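Local coordinates for protein beta-galactosidase (Bacillus circulans subsp. alkalophilus, PDB 3TTY) that hydrolyses beta-galactosides to release galactose, using an active site in a TIM barrel, and assembles as a trimer, at residues A[545-550]-A[564-569]; A[424-429]-A[586-591]; A[505-508]-A[512-515]; A[572-575]-A[580-583]. One frame throughout, in Å; residues are numbered along the deposited sequence.

Interaction 1. Residues A[545-550]-A[564-569]; sequences ILCDVI and DYYKGT
Tyr566 lies against strand 546-550 so that its base rests on Val549 and its far end on Cys547. Starting at the root, Tyr566 CB is 3.9 Å from Val549 CG2, and the same methyl then meets the first part of the ring, with Tyr566 CD2 3.8 Å from it. Val549 presents this methyl because CG2 stands anti to its own carbonyl carbon. The two side chains cross at a slant. Further out Cys547 takes over: its CB comes within 3.6 Å of Tyr566 CE1 and 3.5 Å of Tyr566 OH. Its sulfur sits obliquely to the ring, SG being 5.1 Å from the ring centroid, a sulfur-aromatic contact that suits a small, polarisable residue better than a bulky one. The phenol oxygen itself is hydrogen-bonded to Asp518 OD2 on the next strand, so the tip is tethered as well as packed. Tyr561 meets the ring edge-to-face, and Tyr565 CE1 approaches its rim in plane. A water joins the two segments: it accepts from Ile550 N at 2.9 Å and donates to the side-chain hydroxyl Thr569 OG1 at 2.7 Å. Tyr565, whose hydroxyl is bound by Glu516, packs on Pro324 of a neighbouring subunit, and Asp564 forms a salt bridge with that subunit's Arg323. Two overlapping turns, type I from Asp564 and type II from Tyr566, thus make an aromatic-bearing loop that folds over an antiparallel strand pair at the border between subunits of the trimer.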
loop_
_atom_site.group_PDB
_atom_site.type_symbol
_atom_site.label_atom_id
_atom_site.label_comp_id
_atom_site.label_asym_id
_atom_site.label_seq_id
_atom_site.Cartn_x
_atom_site.Cartn_y
_atom_site.Cartn_z
ATOM N N ILE A 545 -9.911 -20.293 -10.994
ATOM C CA ILE A 545 -10.173 -18.881 -11.228
ATOM C C ILE A 545 -11.644 -18.613 -11.517
ATOM O O ILE A 545 -12.353 -18.095 -10.657
ATOM C CB ILE A 545 -9.264 -18.304 -12.313
ATOM C CG1 ILE A 545 -7.810 -18.688 -12.026
ATOM C CG2 ILE A 545 -9.407 -16.787 -12.360
ATOM C CD1 ILE A 545 -6.790 -17.971 -12.906
ATOM N N LEU A 546 -12.113 -18.963 -12.710
ATOM C CA LEU A 546 -13.538 -18.817 -13.011
ATOM C C LEU A 546 -14.112 -20.087 -13.613
ATOM O O LEU A 546 -13.442 -20.779 -14.361
ATOM C CB LEU A 546 -13.787 -17.626 -13.948
ATOM C CG LEU A 546 -13.654 -16.227 -13.335
ATOM C CD1 LEU A 546 -13.097 -15.223 -14.346
ATOM C CD2 LEU A 546 -14.973 -15.741 -12.759
ATOM N N CYS A 547 -15.363 -20.382 -13.290
ATOM C CA CYS A 547 -16.047 -21.535 -13.861
ATOM C C CYS A 547 -17.341 -21.087 -14.515
ATOM O O CYS A 547 -18.263 -20.637 -13.835
ATOM C CB CYS A 547 -16.347 -22.586 -12.789
ATOM S SG CYS A 547 -14.886 -23.415 -12.082
ATOM N N ASP A 548 -17.402 -21.201 -15.837
ATOM C CA ASP A 548 -18.643 -20.947 -16.559
ATOM C C ASP A 548 -19.588 -22.134 -16.402
ATOM O O ASP A 548 -19.182 -23.275 -16.597
ATOM C CB ASP A 548 -18.345 -20.733 -18.043
ATOM C CG ASP A 548 -18.818 -19.385 -18.542
ATOM O OD1 ASP A 548 -19.556 -18.705 -17.789
ATOM O OD2 ASP A 548 -18.464 -19.016 -19.685
ATOM N N VAL A 549 -20.846 -21.881 -16.055
ATOM C CA VAL A 549 -21.841 -22.963 -16.004
ATOM C C VAL A 549 -22.619 -22.917 -17.304
ATOM O O VAL A 549 -23.368 -21.970 -17.530
ATOM C CB VAL A 549 -22.798 -22.794 -14.816
ATOM C CG1 VAL A 549 -23.856 -23.901 -14.799
ATOM C CG2 VAL A 549 -22.014 -22.783 -13.521
ATOM N N ILE A 550 -22.428 -23.904 -18.178
ATOM C CA ILE A 550 -22.952 -23.783 -19.548
ATOM C C ILE A 550 -23.897 -24.905 -19.970
ATOM O O ILE A 550 -23.992 -25.928 -19.296
ATOM C CB ILE A 550 -21.808 -23.706 -20.565
ATOM C CG1 ILE A 550 -21.128 -25.069 -20.709
ATOM C CG2 ILE A 550 -20.787 -22.666 -20.130
ATOM C CD1 ILE A 550 -20.020 -25.069 -21.732
ATOM N N ASP A 564 -18.543 -29.310 -6.768
ATOM C CA ASP A 564 -19.374 -28.128 -6.563
ATOM C C ASP A 564 -20.763 -28.337 -7.171
ATOM O O ASP A 564 -21.013 -29.367 -7.797
ATOM C CB ASP A 564 -18.688 -26.890 -7.158
ATOM C CG ASP A 564 -18.674 -25.714 -6.200
ATOM O OD1 ASP A 564 -19.643 -25.576 -5.425
ATOM O OD2 ASP A 564 -17.693 -24.937 -6.218
ATOM N N TYR A 565 -21.661 -27.367 -6.994
ATOM C CA TYR A 565 -23.055 -27.532 -7.435
ATOM C C TYR A 565 -23.229 -27.722 -8.941
ATOM O O TYR A 565 -24.259 -28.237 -9.385
ATOM C CB TYR A 565 -23.946 -26.390 -6.936
ATOM C CG TYR A 565 -23.764 -25.073 -7.659
ATOM C CD1 TYR A 565 -22.751 -24.193 -7.306
ATOM C CD2 TYR A 565 -24.619 -24.705 -8.691
ATOM C CE1 TYR A 565 -22.591 -22.989 -7.964
ATOM C CE2 TYR A 565 -24.467 -23.508 -9.358
ATOM C CZ TYR A 565 -23.453 -22.653 -8.993
ATOM O OH TYR A 565 -23.306 -21.462 -9.660
ATOM N N TYR A 566 -22.237 -27.314 -9.729
ATOM C CA TYR A 566 -22.301 -27.542 -11.175
ATOM C C TYR A 566 -21.597 -28.828 -11.626
ATOM O O TYR A 566 -21.386 -29.052 -12.820
ATOM C CB TYR A 566 -21.788 -26.343 -11.965
ATOM C CG TYR A 566 -20.644 -25.578 -11.334
ATOM C CD1 TYR A 566 -19.323 -25.831 -11.691
ATOM C CD2 TYR A 566 -20.892 -24.575 -10.415
ATOM C CE1 TYR A 566 -18.279 -25.109 -11.132
ATOM C CE2 TYR A 566 -19.861 -23.847 -9.855
ATOM C CZ TYR A 566 -18.557 -24.114 -10.210
ATOM O OH TYR A 566 -17.545 -23.376 -9.630
ATOM N N LYS A 567 -21.246 -29.670 -10.662
ATOM C CA LYS A 567 -20.659 -30.959 -10.964
ATOM C C LYS A 567 -21.445 -31.671 -12.056
ATOM O O LYS A 567 -22.670 -31.736 -12.001
ATOM C CB LYS A 567 -20.634 -31.825 -9.704
ATOM C CG LYS A 567 -20.104 -33.236 -9.935
ATOM C CD LYS A 567 -20.232 -34.067 -8.674
ATOM C CE LYS A 567 -19.588 -35.433 -8.842
ATOM N NZ LYS A 567 -19.547 -36.155 -7.536
ATOM N N GLY A 568 -20.735 -32.193 -13.050
ATOM C CA GLY A 568 -21.351 -32.980 -14.099
ATOM C C GLY A 568 -21.874 -32.158 -15.265
ATOM O O GLY A 568 -22.526 -32.692 -16.170
ATOM N N THR A 569 -21.600 -30.857 -15.255
ATOM C CA THR A 569 -22.016 -30.010 -16.367
ATOM C C THR A 569 -20.787 -29.762 -17.242
ATOM O O THR A 569 -19.657 -29.951 -16.788
ATOM C CB THR A 569 -22.671 -28.691 -15.878
ATOM O OG1 THR A 569 -21.774 -28.001 -15.002
ATOM C CG2 THR A 569 -23.976 -28.982 -15.130
HETATM O O HOH W 1 -21.130 -26.109 -16.854
#

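Interaction 2. Residues A[424-429]-A[586-591]; sequences VNEVHK and ASSPDA
Edge strand 587-589 of the mixed sheet in the trimerisation domain is joined to helix 423-435 by one serine, Ser588, which meets Glu426 and Lys429. The hydroxyl is gripped twice: Ser588 OG donates to Glu426 OE1 at 2.6 Å and accepts from Lys429 NZ at 2.8 Å. A serine suits this spot because its short side chain carries a group able to give and receive at once. With OG anti to the backbone N (chi1 -171°), it reaches across toward the helix. Glu426 and Lys429, three residues apart on one helical turn, close the triangle with a salt bridge, Lys429 NZ to Glu426 OE2 at 2.8 Å. The glutamate chain bends at chi2 to bring its carboxylate round, and both oxygens are met on their syn sides, the ammonium lying 25° out of the carboxylate plane. Such a helix packed on a sheet of this mixed kind is consistent with the glutaminase-like fold to which the family of this domain is assigned, and the strand leads straight into another helix, 591-604, for which Asp590 is the N-cap. Replacing Glu426 by an alanine would probably leave the Lys429 ammonium without its counter-charge and the buried Ser588 hydroxyl without its acceptor. Lys429, extended beyond CG, also gives a hydrogen to a water 3.1 Å from NZ, which in turn binds Pro589 O weakly. Ile545 packs beside both charged side chains.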
loop_
_atom_site.group_PDB
_atom_site.type_symbol
_atom_site.label_atom_id
_atom_site.label_comp_id
_atom_site.label_asym_id
_atom_site.label_seq_id
_atom_site.Cartn_x
_atom_site.Cartn_y
_atom_site.Cartn_z
ATOM N N VAL A 424 -3.812 -11.029 -19.653
ATOM C CA VAL A 424 -2.545 -11.426 -20.249
ATOM C C VAL A 424 -2.092 -12.800 -19.748
ATOM O O VAL A 424 -1.602 -13.621 -20.540
ATOM C CB VAL A 424 -1.438 -10.352 -20.056
ATOM C CG1 VAL A 424 -0.103 -10.876 -20.511
ATOM C CG2 VAL A 424 -1.801 -9.074 -20.819
ATOM N N ASN A 425 -2.273 -13.069 -18.456
ATOM C CA ASN A 425 -1.908 -14.381 -17.915
ATOM C C ASN A 425 -2.632 -15.512 -18.658
ATOM O O ASN A 425 -2.021 -16.521 -19.023
ATOM C CB ASN A 425 -2.182 -14.484 -16.404
ATOM C CG ASN A 425 -1.098 -13.811 -15.555
ATOM O OD1 ASN A 425 -1.250 -13.667 -14.338
ATOM N ND2 ASN A 425 -0.008 -13.389 -16.193
ATOM N N GLU A 426 -3.937 -15.342 -18.870
ATOM C CA GLU A 426 -4.728 -16.328 -19.606
ATOM C C GLU A 426 -4.246 -16.467 -21.040
ATOM O O GLU A 426 -4.078 -17.579 -21.521
ATOM C CB GLU A 426 -6.219 -15.989 -19.572
ATOM C CG GLU A 426 -6.789 -15.925 -18.176
ATOM C CD GLU A 426 -6.662 -17.248 -17.428
ATOM O OE1 GLU A 426 -7.142 -18.292 -17.934
ATOM O OE2 GLU A 426 -6.074 -17.243 -16.326
ATOM N N VAL A 427 -4.010 -15.351 -21.723
ATOM C CA VAL A 427 -3.521 -15.438 -23.096
ATOM C C VAL A 427 -2.207 -16.228 -23.121
ATOM O O VAL A 427 -2.006 -17.091 -23.976
ATOM C CB VAL A 427 -3.338 -14.045 -23.764
ATOM C CG1 VAL A 427 -2.602 -14.184 -25.092
ATOM C CG2 VAL A 427 -4.685 -13.365 -23.998
ATOM N N HIS A 428 -1.330 -15.945 -22.160
ATOM C CA HIS A 428 -0.051 -16.639 -22.052
ATOM C C HIS A 428 -0.174 -18.140 -21.739
ATOM O O HIS A 428 0.636 -18.936 -22.207
ATOM C CB HIS A 428 0.862 -15.946 -21.026
ATOM C CG HIS A 428 2.182 -16.628 -20.833
ATOM N ND1 HIS A 428 2.561 -17.199 -19.637
ATOM C CD2 HIS A 428 3.211 -16.841 -21.694
ATOM C CE1 HIS A 428 3.761 -17.735 -19.767
ATOM N NE2 HIS A 428 4.176 -17.529 -21.007
ATOM N N LYS A 429 -1.171 -18.536 -20.954
ATOM C CA LYS A 429 -1.333 -19.963 -20.647
ATOM C C LYS A 429 -1.496 -20.755 -21.935
ATOM O O LYS A 429 -1.003 -21.878 -22.050
ATOM C CB LYS A 429 -2.523 -20.220 -19.724
ATOM C CG LYS A 429 -2.315 -19.757 -18.296
ATOM C CD LYS A 429 -3.594 -19.896 -17.489
ATOM C CE LYS A 429 -3.347 -19.531 -16.037
ATOM N NZ LYS A 429 -4.607 -19.356 -15.298
ATOM N N ALA A 586 -14.580 -23.859 -20.520
ATOM C CA ALA A 586 -15.404 -23.121 -19.551
ATOM C C ALA A 586 -14.698 -22.709 -18.268
ATOM O O ALA A 586 -15.304 -22.090 -17.404
ATOM C CB ALA A 586 -16.687 -23.900 -19.221
ATOM N N SER A 587 -13.426 -23.057 -18.135
ATOM C CA SER A 587 -12.665 -22.659 -16.959
ATOM C C SER A 587 -11.221 -22.400 -17.356
ATOM O O SER A 587 -10.854 -22.560 -18.524
ATOM C CB SER A 587 -12.743 -23.738 -15.878
ATOM O OG SER A 587 -12.293 -23.257 -14.634
ATOM N N SER A 588 -10.415 -21.964 -16.399
ATOM C CA SER A 588 -8.988 -21.791 -16.629
ATOM C C SER A 588 -8.284 -23.054 -16.172
ATOM O O SER A 588 -8.188 -23.324 -14.961
ATOM C CB SER A 588 -8.439 -20.590 -15.863
ATOM O OG SER A 588 -7.102 -20.328 -16.265
ATOM N N PRO A 589 -7.791 -23.839 -17.137
ATOM C CA PRO A 589 -7.298 -25.191 -16.876
ATOM C C PRO A 589 -5.794 -25.230 -16.602
ATOM O O PRO A 589 -5.070 -24.346 -17.069
ATOM C CB PRO A 589 -7.618 -25.934 -18.185
ATOM C CG PRO A 589 -8.078 -24.846 -19.191
ATOM C CD PRO A 589 -7.728 -23.521 -18.571
ATOM N N ASP A 590 -5.340 -26.243 -15.862
ATOM C CA ASP A 590 -3.908 -26.426 -15.613
ATOM C C ASP A 590 -3.133 -26.723 -16.892
ATOM O O ASP A 590 -3.719 -26.928 -17.961
ATOM C CB ASP A 590 -3.646 -27.509 -14.556
ATOM C CG ASP A 590 -4.014 -28.913 -15.029
ATOM O OD1 ASP A 590 -3.882 -29.225 -16.235
ATOM O OD2 ASP A 590 -4.420 -29.718 -14.165
ATOM N N ALA A 591 -1.813 -26.750 -16.767
ATOM C CA ALA A 591 -0.922 -26.805 -17.915
ATOM C C ALA A 591 -0.958 -28.152 -18.621
ATOM O O ALA A 591 -0.776 -28.230 -19.842
ATOM C CB ALA A 591 0.515 -26.460 -17.491
HETATM O O HOH W 2 -4.788 -22.363 -14.469
#

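Interaction 3. Residues A[505-508]-A[512-515]; sequences ELRN and IWAE
Arg507 NH2 forms a salt bridge with Glu553 OE2, a residue beyond strand 546-552, and packs 3.8 Å from Trp513 CB, which lies over one face of the guanidinium. The guanidinium lies nearly flat on the indole, the planes 20° apart and the centres 4.5 Å from each other. The overlap is off-centre. Arg507 CZ projects toward the five-membered ring at 34° from its normal, so the charge stands nearer the CB and CG end of the indole than the middle of the ring system. The extended Arg507 chain makes this possible, together with Trp513 CG standing anti to its backbone N (chi1 165°), and the two side chains run side by side in the same direction. Closer to the backbone, Arg507 CG touches Ile512 O at 3.6 Å, where a methylene passes the strand. Ile512 itself turns its side chain the other way, onto Ile550 and Tyr584, as befits a buried, branched apolar residue of the strand. The opposite face of the Trp513 ring is met by Glu515 CA, 3.6 Å above the plane. The indole also meets the ring of His551 and packs on Val365 of a neighbouring subunit. A broad aromatic suits a position that must face a cation and an intersubunit surface together. Since the N-H groups of a guanidinium point outward in its plane, stacking does not use them up: the arginine can offer its face to the tryptophan as a cation-pi partner while an N-H serves Glu553, and its charge is probably steadied by both.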
loop_
_atom_site.group_PDB
_atom_site.type_symbol
_atom_site.label_atom_id
_atom_site.label_comp_id
_atom_site.label_asym_id
_atom_site.label_seq_id
_atom_site.Cartn_x
_atom_site.Cartn_y
_atom_site.Cartn_z
ATOM N N GLU A 505 -22.958 -12.931 -29.530
ATOM C CA GLU A 505 -22.744 -13.097 -30.967
ATOM C C GLU A 505 -21.974 -14.377 -31.305
ATOM O O GLU A 505 -21.969 -14.814 -32.454
ATOM C CB GLU A 505 -22.029 -11.877 -31.561
ATOM C CG GLU A 505 -22.709 -10.538 -31.245
ATOM C CD GLU A 505 -22.054 -9.358 -31.950
ATOM O OE1 GLU A 505 -21.633 -9.525 -33.115
ATOM O OE2 GLU A 505 -21.958 -8.263 -31.345
ATOM N N LEU A 506 -21.321 -14.970 -30.309
ATOM C CA LEU A 506 -20.546 -16.192 -30.520
ATOM C C LEU A 506 -21.340 -17.447 -30.133
ATOM O O LEU A 506 -20.808 -18.557 -30.176
ATOM C CB LEU A 506 -19.228 -16.150 -29.727
ATOM C CG LEU A 506 -18.218 -15.042 -30.037
ATOM C CD1 LEU A 506 -17.064 -15.075 -29.058
ATOM C CD2 LEU A 506 -17.707 -15.161 -31.459
ATOM N N ARG A 507 -22.608 -17.269 -29.759
ATOM C CA ARG A 507 -23.420 -18.383 -29.259
ATOM C C ARG A 507 -23.653 -19.463 -30.322
ATOM O O ARG A 507 -23.551 -20.650 -30.041
ATOM C CB ARG A 507 -24.750 -17.889 -28.685
ATOM C CG ARG A 507 -25.663 -18.997 -28.158
ATOM C CD ARG A 507 -26.874 -18.400 -27.428
ATOM N NE ARG A 507 -27.793 -19.407 -26.890
ATOM C CZ ARG A 507 -28.873 -19.109 -26.167
ATOM N NH1 ARG A 507 -29.160 -17.840 -25.887
ATOM N NH2 ARG A 507 -29.670 -20.070 -25.712
ATOM N N ASN A 508 -23.926 -19.049 -31.549
ATOM C CA ASN A 508 -24.168 -20.008 -32.608
ATOM C C ASN A 508 -22.931 -20.808 -32.964
ATOM O O ASN A 508 -22.995 -22.028 -33.112
ATOM C CB ASN A 508 -24.703 -19.318 -33.863
ATOM C CG ASN A 508 -26.105 -18.799 -33.679
ATOM O OD1 ASN A 508 -26.932 -19.419 -32.989
ATOM N ND2 ASN A 508 -26.392 -17.647 -34.293
ATOM N N ILE A 512 -23.029 -23.417 -27.503
ATOM C CA ILE A 512 -23.345 -23.550 -26.082
ATOM C C ILE A 512 -23.931 -22.256 -25.571
ATOM O O ILE A 512 -23.675 -21.187 -26.128
ATOM C CB ILE A 512 -22.101 -23.869 -25.223
ATOM C CG1 ILE A 512 -21.079 -22.719 -25.290
ATOM C CG2 ILE A 512 -21.462 -25.179 -25.642
ATOM C CD1 ILE A 512 -21.170 -21.739 -24.139
ATOM N N TRP A 513 -24.713 -22.368 -24.503
ATOM C CA TRP A 513 -25.244 -21.217 -23.803
ATOM C C TRP A 513 -24.622 -21.208 -22.432
ATOM O O TRP A 513 -24.798 -22.151 -21.678
ATOM C CB TRP A 513 -26.765 -21.312 -23.653
ATOM C CG TRP A 513 -27.305 -20.356 -22.641
ATOM C CD1 TRP A 513 -26.929 -19.058 -22.467
ATOM C CD2 TRP A 513 -28.309 -20.618 -21.651
ATOM N NE1 TRP A 513 -27.643 -18.491 -21.440
ATOM C CE2 TRP A 513 -28.491 -19.430 -20.916
ATOM C CE3 TRP A 513 -29.074 -21.738 -21.320
ATOM C CZ2 TRP A 513 -29.399 -19.330 -19.867
ATOM C CZ3 TRP A 513 -29.970 -21.640 -20.284
ATOM C CH2 TRP A 513 -30.127 -20.442 -19.565
ATOM N N ALA A 514 -23.890 -20.145 -22.118
ATOM C CA ALA A 514 -23.344 -19.959 -20.780
ATOM C C ALA A 514 -24.353 -19.209 -19.886
ATOM O O ALA A 514 -24.596 -18.003 -20.064
ATOM C CB ALA A 514 -22.029 -19.216 -20.854
ATOM N N GLU A 515 -24.929 -19.927 -18.926
ATOM C CA GLU A 515 -25.953 -19.370 -18.039
ATOM C C GLU A 515 -25.427 -18.389 -16.992
ATOM O O GLU A 515 -25.943 -17.278 -16.865
ATOM C CB GLU A 515 -26.716 -20.489 -17.338
ATOM C CG GLU A 515 -27.665 -20.011 -16.267
ATOM C CD GLU A 515 -28.451 -21.153 -15.647
ATOM O OE1 GLU A 515 -28.625 -22.182 -16.327
ATOM O OE2 GLU A 515 -28.883 -21.032 -14.482
#

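Interaction 4. Residues A[572-575]-A[580-583]; sequences LTRN and GQSY
Arg574 and Tyr583, a non-hydrogen-bonded pair of an antiparallel hairpin, run side by side across one face of the sheet. The arginine's methylenes lie along the ring, Arg574 CG coming 3.6 Å from Tyr583 CE1, and the chain, CG anti to the backbone N (chi1 178°), stays extended to NE. There Arg574 NE donates to Tyr583 OH at 3.0 Å, in the guanidinium plane but bent, 139° at the hydrogen. An aliphatic stem with a charged end fits a tyrosine exactly because the ring takes the stem and the hydroxyl the end. The next pair, Asn575 and Ser582, is hydrogen-bonded both ways: Asn575 N to Ser582 O at 2.7 Å, nearly straight, and Ser582 N to Asn575 O at 2.8 Å. A water accepts from Thr573 OG1 and donates to Ser582 O at 3.1 Å. In the second shell Glu604 holds both polar ends, Arg574 NH2 by a salt bridge and Tyr583 OH by a hydrogen bond. An alanine at Arg574 would remove stem and charge together and is likely to leave Glu604 without its cationic mate and the Tyr583 ring uncovered along one flank. On the other face, Asn575 ND2 and Ser582 OG both bind Val509 O of helix 507-510. The hairpin thus lies between helix 591-604, which carries Glu604, and helix 507-510, with strand 570-577 flanked by 556-561 and 580-585.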
loop_
_atom_site.group_PDB
_atom_site.type_symbol
_atom_site.label_atom_id
_atom_site.label_comp_id
_atom_site.label_asym_id
_atom_site.label_seq_id
_atom_site.Cartn_x
_atom_site.Cartn_y
_atom_site.Cartn_z
ATOM N N LEU A 572 -15.650 -28.700 -21.190
ATOM C CA LEU A 572 -15.054 -28.673 -22.525
ATOM C C LEU A 572 -16.050 -29.152 -23.582
ATOM O O LEU A 572 -16.600 -30.255 -23.482
ATOM C CB LEU A 572 -13.782 -29.506 -22.591
ATOM C CG LEU A 572 -13.108 -29.524 -23.961
ATOM C CD1 LEU A 572 -12.637 -28.133 -24.363
ATOM C CD2 LEU A 572 -11.946 -30.538 -24.014
ATOM N N THR A 573 -16.280 -28.321 -24.596
ATOM C CA THR A 573 -17.218 -28.677 -25.651
ATOM C C THR A 573 -16.590 -28.525 -27.031
ATOM O O THR A 573 -15.660 -27.735 -27.215
ATOM C CB THR A 573 -18.516 -27.839 -25.562
ATOM O OG1 THR A 573 -18.238 -26.474 -25.905
ATOM C CG2 THR A 573 -19.112 -27.915 -24.136
ATOM N N ARG A 574 -17.096 -29.304 -27.986
ATOM C CA ARG A 574 -16.681 -29.221 -29.384
ATOM C C ARG A 574 -17.919 -29.090 -30.269
ATOM O O ARG A 574 -18.780 -29.978 -30.270
ATOM C CB ARG A 574 -15.890 -30.472 -29.793
ATOM C CG ARG A 574 -15.455 -30.500 -31.260
ATOM C CD ARG A 574 -14.801 -31.826 -31.630
ATOM N NE ARG A 574 -14.193 -31.803 -32.959
ATOM C CZ ARG A 574 -14.807 -32.189 -34.074
ATOM N NH1 ARG A 574 -16.058 -32.628 -34.027
ATOM N NH2 ARG A 574 -14.174 -32.142 -35.242
ATOM N N ASN A 575 -18.006 -27.985 -31.010
ATOM C CA ASN A 575 -19.102 -27.782 -31.954
ATOM C C ASN A 575 -18.666 -27.903 -33.395
ATOM O O ASN A 575 -17.779 -27.180 -33.830
ATOM C CB ASN A 575 -19.761 -26.404 -31.783
ATOM C CG ASN A 575 -21.148 -26.332 -32.464
ATOM O OD1 ASN A 575 -21.955 -27.246 -32.331
ATOM N ND2 ASN A 575 -21.401 -25.271 -33.209
ATOM N N GLY A 580 -15.528 -26.828 -40.244
ATOM C CA GLY A 580 -14.677 -26.576 -39.087
ATOM C C GLY A 580 -15.246 -27.006 -37.744
ATOM O O GLY A 580 -16.240 -27.730 -37.684
ATOM N N GLN A 581 -14.615 -26.545 -36.668
ATOM C CA GLN A 581 -14.897 -26.994 -35.303
ATOM C C GLN A 581 -14.642 -25.827 -34.380
ATOM O O GLN A 581 -13.723 -25.045 -34.617
ATOM C CB GLN A 581 -13.880 -28.051 -34.853
ATOM C CG GLN A 581 -13.816 -29.313 -35.638
ATOM C CD GLN A 581 -13.165 -29.157 -36.981
ATOM O OE1 GLN A 581 -13.736 -29.552 -37.985
ATOM N NE2 GLN A 581 -11.960 -28.604 -37.013
ATOM N N SER A 582 -15.398 -25.742 -33.293
ATOM C CA SER A 582 -15.121 -24.745 -32.269
ATOM C C SER A 582 -15.126 -25.388 -30.884
ATOM O O SER A 582 -15.956 -26.250 -30.582
ATOM C CB SER A 582 -16.112 -23.579 -32.332
ATOM O OG SER A 582 -17.410 -23.998 -31.954
ATOM N N TYR A 583 -14.176 -24.964 -30.055
ATOM C CA TYR A 583 -13.987 -25.525 -28.726
ATOM C C TYR A 583 -14.171 -24.451 -27.666
ATOM O O TYR A 583 -13.524 -23.408 -27.705
ATOM C CB TYR A 583 -12.580 -26.127 -28.608
ATOM C CG TYR A 583 -12.343 -27.350 -29.473
ATOM C CD1 TYR A 583 -12.555 -28.630 -28.968
ATOM C CD2 TYR A 583 -11.904 -27.228 -30.785
ATOM C CE1 TYR A 583 -12.335 -29.751 -29.740
ATOM C CE2 TYR A 583 -11.695 -28.345 -31.568
ATOM C CZ TYR A 583 -11.914 -29.606 -31.036
ATOM O OH TYR A 583 -11.700 -30.726 -31.802
HETATM O O HOH W 3 -17.999 -25.754 -28.280
#

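Overall arrangement
All four contacts lie within the trimerisation domain, on the same side of the chain's centre, their centres 12 to 20 Å apart. Along the chain interaction 2 spans the widest loop, and interactions 3, 1 and 4 follow in series inside it. Interactions 2 and 4 reach the same mixed sheet through successive strands 580-585 and 587-589. Interactions 1 and 3 share the two-stranded sheet of 512-519 and 546-552, joined by the bond between Val549 O and Glu515 N, and both touch a neighbouring subunit. Interaction 1 meets interaction 2 where Leu546 O faces Ser587 OG. Interactions 3 and 4 touch at Ile512 and Thr573. The domain's interior is thereby connected to its subunit interface.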